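Local coordinates for protein beta-fructofuranosidase (Arthrobacter, PDB 3WPU) that is a beta-fructofuranosidase of the levansucrase/invertase family, with the five-bladed beta-propeller fold of that family, at residues D76-T81 / I175-T180; G140-E145 / V214-F219. All blocks are in the same frame, centred on the assembly; numbering follows the deposited sequence. Where two conformers were deposited one is given.

Interaction 1 of 2, residues D76-T81 / I175-T180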
loop_
_atom_site.group_PDB
_atom_site.type_symbol
_atom_site.label_atom_id
_atom_site.label_comp_id
_atom_site.label_asym_id
_atom_site.label_seq_id
_atom_site.Cartn_x
_atom_site.Cartn_y
_atom_site.Cartn_z
ATOM N N ASP A 76 -8.532 -1.303 0.064
ATOM C CA ASP A 76 -7.127 -1.616 -0.264
ATOM C C ASP A 76 -7.043 -2.695 -1.349
ATOM O O ASP A 76 -7.643 -3.754 -1.216
ATOM C CB ASP A 76 -6.337 -2.154 0.911
ATOM C CG ASP A 76 -6.384 -1.295 2.147
ATOM O OD1 ASP A 76 -7.095 -0.286 2.221
ATOM O OD2 ASP A 76 -5.682 -1.685 3.090
ATOM N N THR A 77 -6.279 -2.416 -2.402
ATOM C CA THR A 77 -6.183 -3.280 -3.553
ATOM C C THR A 77 -4.705 -3.477 -3.880
ATOM O O THR A 77 -3.887 -2.555 -3.718
ATOM C CB THR A 77 -6.960 -2.687 -4.723
ATOM O OG1 THR A 77 -8.356 -2.637 -4.333
ATOM C CG2 THR A 77 -6.775 -3.479 -5.995
ATOM N N TRP A 78 -4.393 -4.665 -4.365
ATOM C CA TRP A 78 -3.044 -4.961 -4.866
ATOM C C TRP A 78 -3.022 -5.847 -6.106
ATOM O O TRP A 78 -3.876 -6.722 -6.293
ATOM C CB TRP A 78 -2.149 -5.554 -3.788
ATOM C CG TRP A 78 -2.649 -6.801 -3.099
ATOM C CD1 TRP A 78 -2.302 -8.089 -3.378
ATOM C CD2 TRP A 78 -3.533 -6.855 -1.980
ATOM N NE1 TRP A 78 -2.920 -8.952 -2.493
ATOM C CE2 TRP A 78 -3.702 -8.212 -1.638
ATOM C CE3 TRP A 78 -4.240 -5.879 -1.254
ATOM C CZ2 TRP A 78 -4.535 -8.622 -0.583
ATOM C CZ3 TRP A 78 -5.036 -6.283 -0.205
ATOM C CH2 TRP A 78 -5.212 -7.653 0.098
ATOM N N PRO A 79 -1.994 -5.639 -6.955
ATOM C CA PRO A 79 -1.819 -6.452 -8.159
ATOM C C PRO A 79 -1.085 -7.764 -7.853
ATOM O O PRO A 79 -0.660 -7.988 -6.738
ATOM C CB PRO A 79 -0.939 -5.551 -9.040
ATOM C CG PRO A 79 -0.079 -4.844 -8.059
ATOM C CD PRO A 79 -0.963 -4.594 -6.851
ATOM N N LEU A 80 -0.965 -8.607 -8.860
ATOM C CA LEU A 80 -0.120 -9.778 -8.796
ATOM C C LEU A 80 1.288 -9.339 -9.202
ATOM O O LEU A 80 1.461 -8.707 -10.258
ATOM C CB LEU A 80 -0.661 -10.802 -9.771
ATOM C CG LEU A 80 -0.209 -12.226 -9.698
ATOM C CD1 LEU A 80 -0.221 -12.707 -8.245
ATOM C CD2 LEU A 80 -1.170 -13.037 -10.577
ATOM N N THR A 81 2.289 -9.667 -8.383
ATOM C CA THR A 81 3.624 -9.154 -8.588
ATOM C C THR A 81 4.674 -10.230 -8.591
ATOM O O THR A 81 4.444 -11.331 -8.121
ATOM C CB THR A 81 4.001 -8.123 -7.506
ATOM O OG1 THR A 81 3.828 -8.683 -6.192
ATOM C CG2 THR A 81 3.111 -6.894 -7.624
ATOM N N ILE A 175 -0.027 -18.608 -6.909
ATOM C CA ILE A 175 -0.031 -17.342 -6.220
ATOM C C ILE A 175 0.256 -17.559 -4.738
ATOM O O ILE A 175 -0.441 -18.345 -4.068
ATOM C CB ILE A 175 -1.400 -16.659 -6.375
ATOM C CG1 ILE A 175 -1.689 -16.344 -7.864
ATOM C CG2 ILE A 175 -1.453 -15.394 -5.530
ATOM C CD1 ILE A 175 -3.091 -15.821 -8.107
ATOM N N LYS A 176 1.263 -16.855 -4.222
ATOM C CA LYS A 176 1.483 -16.772 -2.786
ATOM C C LYS A 176 0.851 -15.475 -2.295
ATOM O O LYS A 176 1.359 -14.368 -2.569
ATOM C CB LYS A 176 2.959 -16.804 -2.442
ATOM C CG LYS A 176 3.656 -18.108 -2.723
ATOM C CD LYS A 176 5.106 -17.985 -2.289
ATOM C CE LYS A 176 5.897 -19.277 -2.385
ATOM N NZ LYS A 176 6.306 -19.462 -3.788
ATOM N N LEU A 177 -0.282 -15.610 -1.625
ATOM C CA LEU A 177 -1.001 -14.486 -1.082
ATOM C C LEU A 177 -0.530 -14.192 0.360
ATOM O O LEU A 177 -0.748 -14.968 1.285
ATOM C CB LEU A 177 -2.493 -14.760 -1.149
ATOM C CG LEU A 177 -3.438 -13.693 -0.590
ATOM C CD1 LEU A 177 -3.212 -12.353 -1.266
ATOM C CD2 LEU A 177 -4.875 -14.152 -0.740
ATOM N N PHE A 178 0.211 -13.106 0.511
ATOM C CA PHE A 178 0.631 -12.621 1.830
ATOM C C PHE A 178 -0.439 -11.669 2.324
ATOM O O PHE A 178 -0.781 -10.743 1.633
ATOM C CB PHE A 178 1.974 -11.928 1.748
ATOM C CG PHE A 178 3.096 -12.861 1.378
ATOM C CD1 PHE A 178 3.764 -13.594 2.340
ATOM C CD2 PHE A 178 3.405 -13.066 0.041
ATOM C CE1 PHE A 178 4.782 -14.479 1.996
ATOM C CE2 PHE A 178 4.420 -13.950 -0.312
ATOM C CZ PHE A 178 5.094 -14.660 0.672
ATOM N N PHE A 179 -0.944 -11.885 3.517
ATOM C CA PHE A 179 -2.005 -11.032 4.030
ATOM C C PHE A 179 -1.964 -10.914 5.542
ATOM O O PHE A 179 -1.126 -11.494 6.204
ATOM C CB PHE A 179 -3.366 -11.518 3.518
ATOM C CG PHE A 179 -3.827 -12.828 4.120
ATOM C CD1 PHE A 179 -4.845 -12.860 5.070
ATOM C CD2 PHE A 179 -3.227 -14.034 3.741
ATOM C CE1 PHE A 179 -5.270 -14.069 5.626
ATOM C CE2 PHE A 179 -3.645 -15.236 4.296
ATOM C CZ PHE A 179 -4.661 -15.243 5.235
ATOM N N THR A 180 -2.856 -10.097 6.076
ATOM C CA THR A 180 -2.963 -9.905 7.499
ATOM C C THR A 180 -4.201 -10.634 7.973
ATOM O O THR A 180 -5.328 -10.293 7.589
ATOM C CB THR A 180 -3.021 -8.424 7.892
ATOM O OG1 THR A 180 -2.018 -7.663 7.190
ATOM C CG2 THR A 180 -2.854 -8.246 9.412
#

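Interaction 2 of 2, residues G140-E145 / V214-F219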
loop_
_atom_site.group_PDB
_atom_site.type_symbol
_atom_site.label_atom_id
_atom_site.label_comp_id
_atom_site.label_asym_id
_atom_site.label_seq_id
_atom_site.Cartn_x
_atom_site.Cartn_y
_atom_site.Cartn_z
ATOM N N GLY A 140 -15.401 -12.762 -6.715
ATOM C CA GLY A 140 -15.838 -13.235 -5.407
ATOM C C GLY A 140 -14.692 -13.333 -4.410
ATOM O O GLY A 140 -13.614 -12.728 -4.589
ATOM N N LEU A 141 -14.951 -14.085 -3.341
ATOM C CA LEU A 141 -14.034 -14.157 -2.220
ATOM C C LEU A 141 -12.960 -15.183 -2.497
ATOM O O LEU A 141 -13.209 -16.209 -3.131
ATOM C CB LEU A 141 -14.782 -14.518 -0.955
ATOM C CG LEU A 141 -15.835 -13.488 -0.516
ATOM C CD1 LEU A 141 -16.616 -13.996 0.686
ATOM C CD2 LEU A 141 -15.144 -12.169 -0.180
ATOM N N VAL A 142 -11.773 -14.906 -1.992
ATOM C CA VAL A 142 -10.648 -15.849 -2.128
ATOM C C VAL A 142 -10.820 -17.088 -1.249
ATOM O O VAL A 142 -10.552 -18.221 -1.694
ATOM C CB VAL A 142 -9.328 -15.147 -1.836
ATOM C CG1 VAL A 142 -8.176 -16.164 -1.716
ATOM C CG2 VAL A 142 -9.042 -14.118 -2.925
ATOM N N PHE A 143 -11.226 -16.865 -0.006
ATOM C CA PHE A 143 -11.236 -17.911 1.016
ATOM C C PHE A 143 -12.630 -18.464 1.292
ATOM O O PHE A 143 -13.590 -17.717 1.490
ATOM C CB PHE A 143 -10.632 -17.388 2.306
ATOM C CG PHE A 143 -9.166 -17.098 2.212
ATOM C CD1 PHE A 143 -8.251 -18.123 2.120
ATOM C CD2 PHE A 143 -8.699 -15.776 2.193
ATOM C CE1 PHE A 143 -6.904 -17.841 2.062
ATOM C CE2 PHE A 143 -7.360 -15.495 2.126
ATOM C CZ PHE A 143 -6.445 -16.527 2.052
ATOM N N LYS A 144 -12.729 -19.784 1.368
ATOM C CA LYS A 144 -13.954 -20.410 1.869
ATOM C C LYS A 144 -14.121 -20.094 3.349
ATOM O O LYS A 144 -13.147 -19.891 4.072
ATOM C CB LYS A 144 -13.928 -21.924 1.652
ATOM C CG LYS A 144 -13.920 -22.331 0.188
ATOM C CD LYS A 144 -13.686 -23.831 0.041
ATOM C CE LYS A 144 -13.607 -24.234 -1.422
ATOM N NZ LYS A 144 -14.916 -24.045 -2.102
ATOM N N GLU A 145 -15.366 -20.012 3.796
ATOM C CA GLU A 145 -15.660 -19.742 5.207
ATOM C C GLU A 145 -14.834 -20.617 6.149
ATOM O O GLU A 145 -14.718 -21.823 5.940
ATOM C CB GLU A 145 -17.144 -19.988 5.494
ATOM C CG GLU A 145 -17.618 -19.411 6.820
ATOM C CD GLU A 145 -18.144 -18.001 6.671
ATOM O OE1 GLU A 145 -19.387 -17.842 6.578
ATOM O OE2 GLU A 145 -17.322 -17.053 6.624
ATOM N N VAL A 214 -11.601 -15.919 -14.912
ATOM C CA VAL A 214 -10.618 -16.414 -13.970
ATOM C C VAL A 214 -11.303 -17.023 -12.755
ATOM O O VAL A 214 -12.211 -16.429 -12.176
ATOM C CB VAL A 214 -9.689 -15.271 -13.509
ATOM C CG1 VAL A 214 -8.802 -15.709 -12.349
ATOM C CG2 VAL A 214 -8.863 -14.767 -14.687
ATOM N N THR A 215 -10.861 -18.216 -12.389
ATOM C CA THR A 215 -11.213 -18.835 -11.128
ATOM C C THR A 215 -9.913 -19.030 -10.380
ATOM O O THR A 215 -8.866 -19.291 -10.985
ATOM C CB THR A 215 -11.901 -20.208 -11.327
ATOM O OG1 THR A 215 -13.081 -20.034 -12.116
ATOM C CG2 THR A 215 -12.290 -20.804 -9.990
ATOM N N LEU A 216 -9.965 -18.848 -9.064
ATOM C CA LEU A 216 -8.822 -19.144 -8.222
ATOM C C LEU A 216 -9.092 -20.484 -7.563
ATOM O O LEU A 216 -10.212 -20.767 -7.161
ATOM C CB LEU A 216 -8.566 -18.032 -7.202
ATOM C CG LEU A 216 -8.196 -16.671 -7.803
ATOM C CD1 LEU A 216 -7.847 -15.695 -6.686
ATOM C CD2 LEU A 216 -7.047 -16.723 -8.792
ATOM N N THR A 217 -8.079 -21.339 -7.541
ATOM C CA THR A 217 -8.168 -22.624 -6.896
ATOM C C THR A 217 -7.163 -22.615 -5.733
ATOM O O THR A 217 -6.299 -21.734 -5.656
ATOM C CB THR A 217 -7.876 -23.787 -7.883
ATOM O OG1 THR A 217 -6.525 -23.718 -8.349
ATOM C CG2 THR A 217 -8.828 -23.745 -9.074
ATOM N N GLY A 218 -7.316 -23.565 -4.816
ATOM C CA GLY A 218 -6.434 -23.681 -3.671
ATOM C C GLY A 218 -6.846 -22.726 -2.569
ATOM O O GLY A 218 -8.026 -22.583 -2.299
ATOM N N PHE A 219 -5.882 -22.061 -1.933
ATOM C CA PHE A 219 -6.178 -21.183 -0.788
ATOM C C PHE A 219 -6.934 -21.941 0.308
ATOM O O PHE A 219 -7.865 -21.452 0.916
ATOM C CB PHE A 219 -6.913 -19.922 -1.256
ATOM C CG PHE A 219 -6.111 -19.083 -2.205
ATOM C CD1 PHE A 219 -4.919 -18.492 -1.786
ATOM C CD2 PHE A 219 -6.519 -18.900 -3.523
ATOM C CE1 PHE A 219 -4.187 -17.707 -2.657
ATOM C CE2 PHE A 219 -5.801 -18.100 -4.387
ATOM C CZ PHE A 219 -4.604 -17.539 -3.969
HETATM O O HOH W 1 -10.455 -19.101 -4.186
HETATM O O HOH W 2 -10.580 -21.499 0.484
#

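Interaction 1 of 2, residues D76-T81 / I175-T180
This is a buried, largely apolar packing contact between two strands of one sheet that are not direct neighbours, carried by W78 against L177 and L80 against I175. Strand 159-169 lies between them, pairing in parallel with 72-81 and antiparallel with 174-184. The nearest CA atoms, those of L80 and I175, are 8.0 Å apart. L177 meets the indole of W78 at its edge, near the ring plane, with the two side chains at about a right angle. Its CD1 is 3.6 Å from W78 NE1 and 4.0 Å from W78 CZ2. NE1 thus faces a methyl group and is a buried polar atom with no partner in the model. The W78 torsions (chi1 56°, chi2 98°) swing this edge of the indole toward L177. In the five-bladed beta-propeller of this family, the two strands belong to successive four-stranded antiparallel runs, consistent with neighbouring blades. The contact centre lies about 10 Å from that of the chain. Further along the strands, L80 CD1 touches both branches of I175, CG1 at 3.9 Å and CG2 at 4.0 Å. The other L80 methyl, CD2, is 4.2 Å from I175 CD1. The ring of F97 on strand 93-102 meets that of W78, with planes about 20° apart. I175 also touches V207 of strand 197-210, and L80 touches V169.

Interaction 2 of 2, residues G140-E145 / V214-F219
The backbones come closest at F143 and F219, whose CA atoms are 6.3 Å apart, where the chain has left the end of strand 137-141 and meets strand 213-226. These are the last strands of two successive four-stranded antiparallel runs, consistent with the outer strands of neighbouring propeller blades, and they are not paired with each other. F219 has a left-handed backbone, and G218 before it also has positive phi. On the other side, V142 has helical backbone angles, and the chain turns here into loop.

V142 carries most of the packing from its segment. Its CG1 lies over one face of the F219 ring, 3.8 Å from the centroid, as a CH-pi contact, with F219 CG the nearest ring atom. The same methyl also sits over the centre of the F143 ring, so it touches the faces of two rings. CG1 is placed there by chi1 of 169°, which sets it opposite the backbone N. The other methyl, CG2, packs on L216 CD1 at 4.2 Å.

F143 and F219 form an offset edge-to-face pair. The edge of F219 turns toward the face of F143, with planes at 76° and centroids 6.0 Å apart. F143 CE1 also rests on F219 CB at 3.9 Å. F97 of strand 93-102 touches both V142 and L216.

F219 O lies near the plane of the F143 ring, at its edge, 3.6 Å from CD1. A water bridges the two backbones there: it accepts from K144 N at 2.9 Å and donates to F219 O at 2.7 Å.

Interactions 1 and 2 lie in the same large sheet, with centres 13 Å apart. Interaction 1 is core: all four of its touching residues are buried, and it joins strands 72-81 and 174-184. Interaction 2 is nearer the surface, about 22 Å from the chain centre, and only partly buried. It joins the end of strand 137-141 and the loop after it to strand 213-226. It adds an edge-to-face ring pair and a bridging water to its apolar packing, whereas interaction 1 pairs one leucine with an indole edge and another with an isoleucine. L177 links the two: its CB is 3.7 Å from F219 CE1, and its CD2 packs on V142 and F143. F179 also touches F143.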